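Local coordinates for protein alpha-galactosidase (Umbelopsis vinacea, PDB 3A5V) that hydrolyses terminal alpha-galactosyl residues from their conjugates, as a tetrameric glycoside hydrolase of family 27, at residues K41-N46 / M286-I291; K282-N287 / D362-K367. All coordinates share one frame; numbering follows the deposited sequence.

How the contacts relate
Contacts 1 and 2 sit on the same side of the chain's centre, with their own centres about 11 Å apart, and share M286 and N287, the two residues joining helix 279-285 to helix 288-294. Contact 1 packs M286 and the start of helix 288-294 against 41-46, within the barrel domain; contact 2 turns N287 the other way, to the hairpin loop 362-367 of the C-terminal beta sandwich. They also touch directly: Y45 OH lies 2.7 Å from I285 O, a probable hydrogen bond, and V290 CG2 packs 3.8 Å from W364 CZ3. M286, N287, W364 and Q366 line a pocket holding a polyether, probably from the crystallisation liquor, about 3 Å from the Q366 side chain.

Contact 1 (K41-N46 / M286-I291); sequences KDLGYN and MNKEVI
L43 meets M286, K288 and I291 where the end of helix 40-43 packs on the start of helix 288-294, inside the TIM-barrel domain; the CA atoms of L43 and K288 are 6.9 Å apart. The contact is apolar, without a hydrogen bond between the two segments. L43 divides its two methyls: L43 CD1 lies against M286 CB at 3.6 Å, while CD2 presses on the aliphatic stem of K288. Its CG stands beside the backbone N (chi1 -70°), which turns the two methyls toward M286 and K288, and the branch crosses both partners at about a right angle. I291 brings CD1 to L43 CB (4.0 Å) and obliquely to Y45 CE1 (4.1 Å). The Y45 hydroxyl is tied to I285 O and Y258 OH, which fixes the outer end of the ring.

Polar atoms serve the turns. G44, at positive phi, closes helix 40-43 with a Schellman motif, its N bonded to K41 O. N287 is the N-cap of helix 288-294: N287 OD1 takes V290 N at 3.2 Å, with the donor above the carbonyl plane, and E289 N more weakly. The tightest carbon pair across the contact is L43 CD2 on K288 CG, at 3.5 Å.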
ATOM      1  N   LYS A  41     -38.072  20.307   8.800  1.00 13.16           N
ATOM      2  CA  LYS A  41     -38.108  19.610  10.072  1.00 14.13           C
ATOM      3  C   LYS A  41     -39.043  18.393  10.055  1.00 14.09           C
ATOM      4  O   LYS A  41     -38.645  17.280  10.439  1.00 14.04           O
ATOM      5  CB  LYS A  41     -38.502  20.556  11.223  1.00 13.88           C
ATOM      6  CG  LYS A  41     -38.705  19.790  12.536  1.00 14.42           C
ATOM      7  CD  LYS A  41     -39.132  20.726  13.681  1.00 15.80           C
ATOM      8  CE  LYS A  41     -40.539  21.231  13.487  1.00 19.62           C
ATOM      9  NZ  LYS A  41     -41.035  21.773  14.802  1.00 24.80           N
ATOM     10  N   ASP A  42     -40.285  18.603   9.624  1.00 14.74           N
ATOM     11  CA  ASP A  42     -41.267  17.532   9.649  1.00 15.99           C
ATOM     12  C   ASP A  42     -40.996  16.451   8.596  1.00 16.37           C
ATOM     13  O   ASP A  42     -41.488  15.334   8.724  1.00 16.66           O
ATOM     14  CB  ASP A  42     -42.681  18.089   9.508  1.00 16.59           C
ATOM     15  CG  ASP A  42     -43.095  18.943  10.717  1.00 19.90           C
ATOM     16  OD1 ASP A  42     -42.743  18.604  11.864  1.00 22.96           O
ATOM     17  OD2 ASP A  42     -43.761  19.960  10.497  1.00 26.25           O
ATOM     18  N   LEU A  43     -40.216  16.784   7.565  1.00 16.32           N
ATOM     19  CA  LEU A  43     -39.752  15.768   6.603  1.00 16.36           C
ATOM     20  C   LEU A  43     -38.687  14.834   7.196  1.00 16.15           C
ATOM     21  O   LEU A  43     -38.461  13.736   6.683  1.00 16.52           O
ATOM     22  CB  LEU A  43     -39.249  16.429   5.321  1.00 16.60           C
ATOM     23  CG  LEU A  43     -40.346  17.057   4.449  1.00 18.56           C
ATOM     24  CD1 LEU A  43     -39.750  18.083   3.495  1.00 17.69           C
ATOM     25  CD2 LEU A  43     -41.136  16.014   3.675  1.00 20.73           C
ATOM     26  N   GLY A  44     -38.041  15.270   8.279  1.00 15.43           N
ATOM     27  CA  GLY A  44     -37.022  14.459   8.951  1.00 14.59           C
ATOM     28  C   GLY A  44     -35.702  15.160   9.200  1.00 14.28           C
ATOM     29  O   GLY A  44     -34.884  14.647   9.953  1.00 13.81           O
ATOM     30  N   TYR A  45     -35.482  16.327   8.575  1.00 13.34           N
ATOM     31  CA  TYR A  45     -34.209  17.044   8.737  1.00 13.58           C
ATOM     32  C   TYR A  45     -34.234  17.815  10.058  1.00 13.96           C
ATOM     33  O   TYR A  45     -34.645  18.987  10.102  1.00 13.53           O
ATOM     34  CB  TYR A  45     -33.958  18.037   7.598  1.00 13.30           C
ATOM     35  CG  TYR A  45     -33.998  17.490   6.176  1.00 13.75           C
ATOM     36  CD1 TYR A  45     -35.196  17.455   5.458  1.00 14.11           C
ATOM     37  CD2 TYR A  45     -32.825  17.084   5.530  1.00 12.70           C
ATOM     38  CE1 TYR A  45     -35.238  17.002   4.125  1.00 13.02           C
ATOM     39  CE2 TYR A  45     -32.849  16.612   4.190  1.00 12.93           C
ATOM     40  CZ  TYR A  45     -34.048  16.584   3.500  1.00 14.48           C
ATOM     41  OH  TYR A  45     -34.080  16.139   2.192  1.00 14.31           O
ATOM     42  N   ASN A  46     -33.790  17.162  11.121  1.00 14.53           N
ATOM     43  CA  ASN A  46     -34.010  17.691  12.457  1.00 15.41           C
ATOM     44  C   ASN A  46     -32.744  18.122  13.183  1.00 15.47           C
ATOM     45  O   ASN A  46     -32.842  18.779  14.217  1.00 15.77           O
ATOM     46  CB  ASN A  46     -34.890  16.741  13.302  1.00 16.53           C
ATOM     47  CG  ASN A  46     -34.157  15.456  13.721  1.00 19.14           C
ATOM     48  OD1 ASN A  46     -34.289  14.993  14.868  1.00 25.33           O
ATOM     49  ND2 ASN A  46     -33.363  14.909  12.828  1.00 14.57           N
ATOM     50  N   MET A 286     -37.486  17.652  -0.893  1.00 12.32           N
ATOM     51  CA  MET A 286     -38.727  17.520  -0.114  1.00 13.85           C
ATOM     52  C   MET A 286     -39.664  16.453  -0.644  1.00 13.88           C
ATOM     53  O   MET A 286     -40.887  16.548  -0.471  1.00 13.62           O
ATOM     54  CB  MET A 286     -39.475  18.866   0.002  1.00 13.62           C
ATOM     55  CG  MET A 286     -38.649  20.000   0.624  1.00 13.69           C
ATOM     56  SD  MET A 286     -39.715  21.460   0.843  1.00 17.86           S
ATOM     57  CE  MET A 286     -38.579  22.626   1.598  1.00 15.84           C
ATOM     58  N   ASN A 287     -39.100  15.437  -1.285  1.00 13.10           N
ATOM     59  CA  ASN A 287     -39.919  14.365  -1.837  1.00 13.30           C
ATOM     60  C   ASN A 287     -39.999  13.246  -0.804  1.00 13.25           C
ATOM     61  O   ASN A 287     -39.023  12.532  -0.586  1.00 12.54           O
ATOM     62  CB  ASN A 287     -39.321  13.877  -3.170  1.00 12.69           C
ATOM     63  CG  ASN A 287     -40.159  12.779  -3.835  1.00 13.94           C
ATOM     64  OD1 ASN A 287     -40.647  11.867  -3.166  1.00 14.49           O
ATOM     65  ND2 ASN A 287     -40.312  12.861  -5.160  1.00 11.41           N
ATOM     66  N   LYS A 288     -41.157  13.097  -0.164  1.00 13.24           N
ATOM     67  CA  LYS A 288     -41.317  12.119   0.924  1.00 14.59           C
ATOM     68  C   LYS A 288     -41.035  10.686   0.511  1.00 13.88           C
ATOM     69  O   LYS A 288     -40.601   9.899   1.335  1.00 13.97           O
ATOM     70  CB  LYS A 288     -42.735  12.186   1.544  1.00 14.85           C
ATOM     71  CG  LYS A 288     -43.049  13.532   2.223  1.00 15.58           C
ATOM     72  CD  LYS A 288     -44.518  13.565   2.693  1.00 18.49           C
ATOM     73  CE  LYS A 288     -44.905  14.949   3.173  1.00 22.92           C
ATOM     74  NZ  LYS A 288     -46.305  14.875   3.742  1.00 28.46           N
ATOM     75  N   GLU A 289     -41.324  10.340  -0.746  1.00 13.96           N
ATOM     76  CA  GLU A 289     -41.149   8.964  -1.221  1.00 14.65           C
ATOM     77  C   GLU A 289     -39.657   8.621  -1.362  1.00 13.86           C
ATOM     78  O   GLU A 289     -39.256   7.499  -1.092  1.00 13.63           O
ATOM     79  CB  GLU A 289     -41.891   8.748  -2.549  1.00 15.02           C
ATOM     80  CG  GLU A 289     -43.415   9.020  -2.445  1.00 15.68           C
ATOM     81  CD  GLU A 289     -44.212   8.472  -3.622  1.00 17.32           C
ATOM     82  OE1 GLU A 289     -43.759   7.519  -4.288  1.00 19.85           O
ATOM     83  OE2 GLU A 289     -45.312   9.001  -3.887  1.00 20.99           O
ATOM     84  N   VAL A 290     -38.852   9.600  -1.766  1.00 13.53           N
ATOM     85  CA  VAL A 290     -37.391   9.417  -1.843  1.00 12.97           C
ATOM     86  C   VAL A 290     -36.783   9.352  -0.431  1.00 12.75           C
ATOM     87  O   VAL A 290     -35.970   8.477  -0.141  1.00 12.66           O
ATOM     88  CB  VAL A 290     -36.718  10.517  -2.686  1.00 12.99           C
ATOM     89  CG1 VAL A 290     -35.203  10.221  -2.853  1.00 11.96           C
ATOM     90  CG2 VAL A 290     -37.393  10.633  -4.062  1.00 12.37           C
ATOM     91  N   ILE A 291     -37.201  10.263   0.453  1.00 12.13           N
ATOM     92  CA  ILE A 291     -36.773  10.221   1.855  1.00 11.71           C
ATOM     93  C   ILE A 291     -37.112   8.863   2.489  1.00 12.08           C
ATOM     94  O   ILE A 291     -36.295   8.294   3.200  1.00 11.68           O
ATOM     95  CB  ILE A 291     -37.373  11.402   2.679  1.00 11.95           C
ATOM     96  CG1 ILE A 291     -36.817  12.745   2.161  1.00 12.00           C
ATOM     97  CG2 ILE A 291     -37.124  11.215   4.212  1.00 11.34           C
ATOM     98  CD1 ILE A 291     -37.622  13.964   2.618  1.00 11.86           C
TER

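Contact 2 (K282-N287 / D362-K367); sequences KEIIMN and DLWKQK
The last turn of helix 279-285 and N287 beyond it face the loop between strands 358-362 and 367-372, nearest at N287 and W364, whose CA atoms are 7.2 Å apart. N287 reaches across with CG anti to its own N (chi1 -178°), and both ends of its amide are used. N287 ND2 donates to L363 O at 3.0 Å, with the acceptor tilted 23° from the amide plane. N287 OD1, which also caps the following helix, accepts a weak bond from Q366 NE2 at 3.0 Å. Q366 comes from the opposite direction on an extended chain, and the two amide planes stand 82° apart. The N287 side chain is buried, and bonds at both ends of its amide should hold its rotation.

W364 brings the six-membered end of its indole to the end of the helix. W364 CH2 lies 3.3 Å from I284 O, which sits at the ring edge and in its plane, and W364 CZ3 approaches E283 O at 3.5 Å, so the ring's edge hydrogens point at carbonyls of the last turn. I284 CG2 adds an apolar touch on CH2. At the other end of the indole, W364 NE1 bonds T259 OG1 of helix 251-263, and R255 makes a cation-pi contact with the ring. A water lies 2.6 Å from E283 OE2 and makes a longer, weak contact with W364 O; E283 OE1 is held by Q251.

Within the loop, D362 OD1 accepts K365 N at 3.1 Å from above the carboxylate plane, and its OD2 pairs with R386. This Asx motif sits in a hairpin whose G1 beta bulge has Q366 and K367 facing D362, and this tip of the C-terminal beta sandwich docks on the TIM-barrel domain.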
ATOM      1  N   LYS A 282     -36.711  22.453  -3.739  1.00 14.10           N
ATOM      2  CA  LYS A 282     -37.754  21.744  -2.975  1.00 15.64           C
ATOM      3  C   LYS A 282     -38.113  20.424  -3.659  1.00 15.23           C
ATOM      4  O   LYS A 282     -38.320  19.418  -3.003  1.00 15.07           O
ATOM      5  CB  LYS A 282     -39.021  22.601  -2.845  1.00 15.17           C
ATOM      6  CG  LYS A 282     -38.888  23.842  -1.966  1.00 16.56           C
ATOM      7  CD  LYS A 282     -40.225  24.639  -1.940  1.00 17.79           C
ATOM      8  CE  LYS A 282     -40.110  25.855  -1.017  1.00 20.42           C
ATOM      9  NZ  LYS A 282     -41.312  26.770  -1.098  1.00 22.10           N
ATOM     10  N   GLU A 283     -38.194  20.444  -4.989  1.00 15.74           N
ATOM     11  CA  GLU A 283     -38.504  19.233  -5.763  1.00 17.35           C
ATOM     12  C   GLU A 283     -37.539  18.089  -5.430  1.00 15.65           C
ATOM     13  O   GLU A 283     -37.949  16.920  -5.340  1.00 15.82           O
ATOM     14  CB  GLU A 283     -38.477  19.550  -7.264  1.00 17.28           C
ATOM     15  CG  GLU A 283     -38.892  18.384  -8.152  1.00 21.44           C
ATOM     16  CD  GLU A 283     -38.894  18.721  -9.643  1.00 22.54           C
ATOM     17  OE1 GLU A 283     -38.971  19.926 -10.007  1.00 27.73           O
ATOM     18  OE2 GLU A 283     -38.801  17.763 -10.446  1.00 30.02           O
ATOM     19  N   ILE A 284     -36.264  18.428  -5.240  1.00 14.57           N
ATOM     20  CA  ILE A 284     -35.223  17.419  -4.942  1.00 13.97           C
ATOM     21  C   ILE A 284     -35.166  17.008  -3.452  1.00 13.04           C
ATOM     22  O   ILE A 284     -35.028  15.825  -3.119  1.00 12.86           O
ATOM     23  CB  ILE A 284     -33.806  17.885  -5.425  1.00 13.71           C
ATOM     24  CG1 ILE A 284     -33.798  18.243  -6.935  1.00 14.97           C
ATOM     25  CG2 ILE A 284     -32.705  16.821  -5.077  1.00 14.06           C
ATOM     26  CD1 ILE A 284     -34.236  17.092  -7.901  1.00 15.61           C
ATOM     27  N   ILE A 285     -35.280  17.977  -2.547  1.00 12.34           N
ATOM     28  CA  ILE A 285     -35.037  17.670  -1.127  1.00 11.75           C
ATOM     29  C   ILE A 285     -36.311  17.431  -0.299  1.00 12.02           C
ATOM     30  O   ILE A 285     -36.220  17.069   0.878  1.00 12.12           O
ATOM     31  CB  ILE A 285     -34.107  18.710  -0.442  1.00 11.50           C
ATOM     32  CG1 ILE A 285     -34.828  20.062  -0.236  1.00 11.37           C
ATOM     33  CG2 ILE A 285     -32.753  18.844  -1.238  1.00 10.57           C
ATOM     34  CD1 ILE A 285     -34.007  21.106   0.551  1.00 11.26           C
ATOM     35  N   MET A 286     -37.486  17.652  -0.893  1.00 12.32           N
ATOM     36  CA  MET A 286     -38.727  17.520  -0.114  1.00 13.85           C
ATOM     37  C   MET A 286     -39.664  16.453  -0.644  1.00 13.88           C
ATOM     38  O   MET A 286     -40.887  16.548  -0.471  1.00 13.62           O
ATOM     39  CB  MET A 286     -39.475  18.866   0.002  1.00 13.62           C
ATOM     40  CG  MET A 286     -38.649  20.000   0.624  1.00 13.69           C
ATOM     41  SD  MET A 286     -39.715  21.460   0.843  1.00 17.86           S
ATOM     42  CE  MET A 286     -38.579  22.626   1.598  1.00 15.84           C
ATOM     43  N   ASN A 287     -39.100  15.437  -1.285  1.00 13.10           N
ATOM     44  CA  ASN A 287     -39.919  14.365  -1.837  1.00 13.30           C
ATOM     45  C   ASN A 287     -39.999  13.246  -0.804  1.00 13.25           C
ATOM     46  O   ASN A 287     -39.023  12.532  -0.586  1.00 12.54           O
ATOM     47  CB  ASN A 287     -39.321  13.877  -3.170  1.00 12.69           C
ATOM     48  CG  ASN A 287     -40.159  12.779  -3.835  1.00 13.94           C
ATOM     49  OD1 ASN A 287     -40.647  11.867  -3.166  1.00 14.49           O
ATOM     50  ND2 ASN A 287     -40.312  12.861  -5.160  1.00 11.41           N
ATOM     51  N   ASP A 362     -42.470   5.241 -10.179  1.00 14.63           N
ATOM     52  CA  ASP A 362     -41.401   6.224 -10.327  1.00 14.47           C
ATOM     53  C   ASP A 362     -41.512   7.157  -9.126  1.00 14.22           C
ATOM     54  O   ASP A 362     -42.508   7.887  -8.990  1.00 13.39           O
ATOM     55  CB  ASP A 362     -41.544   6.983 -11.652  1.00 14.10           C
ATOM     56  CG  ASP A 362     -40.386   7.947 -11.924  1.00 15.46           C
ATOM     57  OD1 ASP A 362     -39.917   8.646 -10.983  1.00 14.07           O
ATOM     58  OD2 ASP A 362     -39.949   8.019 -13.096  1.00 14.55           O
ATOM     59  N   LEU A 363     -40.495   7.123  -8.259  1.00 13.15           N
ATOM     60  CA  LEU A 363     -40.543   7.838  -6.975  1.00 13.92           C
ATOM     61  C   LEU A 363     -40.363   9.351  -7.074  1.00 14.22           C
ATOM     62  O   LEU A 363     -40.896  10.106  -6.240  1.00 14.96           O
ATOM     63  CB  LEU A 363     -39.533   7.245  -5.983  1.00 13.99           C
ATOM     64  CG  LEU A 363     -39.747   5.770  -5.614  1.00 14.34           C
ATOM     65  CD1 LEU A 363     -38.864   5.438  -4.426  1.00 11.96           C
ATOM     66  CD2 LEU A 363     -41.239   5.444  -5.293  1.00 14.19           C
ATOM     67  N   TRP A 364     -39.613   9.800  -8.076  1.00 14.36           N
ATOM     68  CA  TRP A 364     -39.471  11.243  -8.334  1.00 15.33           C
ATOM     69  C   TRP A 364     -40.757  11.841  -8.886  1.00 16.49           C
ATOM     70  O   TRP A 364     -41.194  12.905  -8.434  1.00 16.08           O
ATOM     71  CB  TRP A 364     -38.299  11.535  -9.285  1.00 13.94           C
ATOM     72  CG  TRP A 364     -36.970  11.425  -8.561  1.00 13.57           C
ATOM     73  CD1 TRP A 364     -35.966  10.523  -8.812  1.00 12.38           C
ATOM     74  CD2 TRP A 364     -36.531  12.218  -7.446  1.00 13.14           C
ATOM     75  NE1 TRP A 364     -34.927  10.714  -7.934  1.00 11.50           N
ATOM     76  CE2 TRP A 364     -35.240  11.750  -7.086  1.00 11.20           C
ATOM     77  CE3 TRP A 364     -37.092  13.298  -6.735  1.00 13.30           C
ATOM     78  CZ2 TRP A 364     -34.497  12.307  -6.030  1.00 12.12           C
ATOM     79  CZ3 TRP A 364     -36.351  13.858  -5.671  1.00 13.16           C
ATOM     80  CH2 TRP A 364     -35.066  13.358  -5.332  1.00 13.74           C
ATOM     81  N   LYS A 365     -41.342  11.155  -9.867  1.00 17.48           N
ATOM     82  CA  LYS A 365     -42.598  11.592 -10.497  1.00 19.20           C
ATOM     83  C   LYS A 365     -43.784  11.319  -9.584  1.00 19.86           C
ATOM     84  O   LYS A 365     -44.847  11.955  -9.720  1.00 20.93           O
ATOM     85  CB  LYS A 365     -42.768  10.929 -11.874  1.00 18.58           C
ATOM     86  CG  LYS A 365     -41.735  11.418 -12.887  1.00 19.65           C
ATOM     87  CD  LYS A 365     -41.671  10.607 -14.203  1.00 20.74           C
ATOM     88  CE  LYS A 365     -40.219  10.570 -14.747  1.00 22.11           C
ATOM     89  NZ  LYS A 365     -39.707  11.886 -15.227  1.00 26.35           N
ATOM     90  N   GLN A 366     -43.577  10.412  -8.626  1.00 19.63           N
ATOM     91  CA  GLN A 366     -44.622   9.939  -7.711  1.00 19.50           C
ATOM     92  C   GLN A 366     -45.840   9.422  -8.498  1.00 19.68           C
ATOM     93  O   GLN A 366     -46.982   9.864  -8.301  1.00 18.61           O
ATOM     94  CB  GLN A 366     -45.003  11.021  -6.694  1.00 19.89           C
ATOM     95  CG  GLN A 366     -43.831  11.502  -5.819  1.00 19.08           C
ATOM     96  CD  GLN A 366     -44.277  12.441  -4.713  1.00 20.83           C
ATOM     97  OE1 GLN A 366     -45.267  13.158  -4.860  1.00 23.86           O
ATOM     98  NE2 GLN A 366     -43.559  12.432  -3.597  1.00 20.33           N
ATOM     99  N   LYS A 367     -45.574   8.491  -9.409  1.00 19.10           N
ATOM    100  CA  LYS A 367     -46.641   7.867 -10.180  1.00 19.64           C
ATOM    101  C   LYS A 367     -46.300   6.423 -10.510  1.00 19.10           C
ATOM    102  O   LYS A 367     -45.124   6.067 -10.678  1.00 17.87           O
ATOM    103  CB  LYS A 367     -46.930   8.650 -11.461  1.00 20.12           C
ATOM    104  CG  LYS A 367     -45.816   8.614 -12.470  1.00 24.62           C
ATOM    105  CD  LYS A 367     -46.247   9.190 -13.811  1.00 30.69           C
ATOM    106  CE  LYS A 367     -45.069   9.194 -14.783  1.00 31.38           C
ATOM    107  NZ  LYS A 367     -45.374  10.024 -15.982  1.00 34.79           N
TER
HETATM  108  O   HOH W   1     -39.134  15.521  -9.241  1.00 22.70           O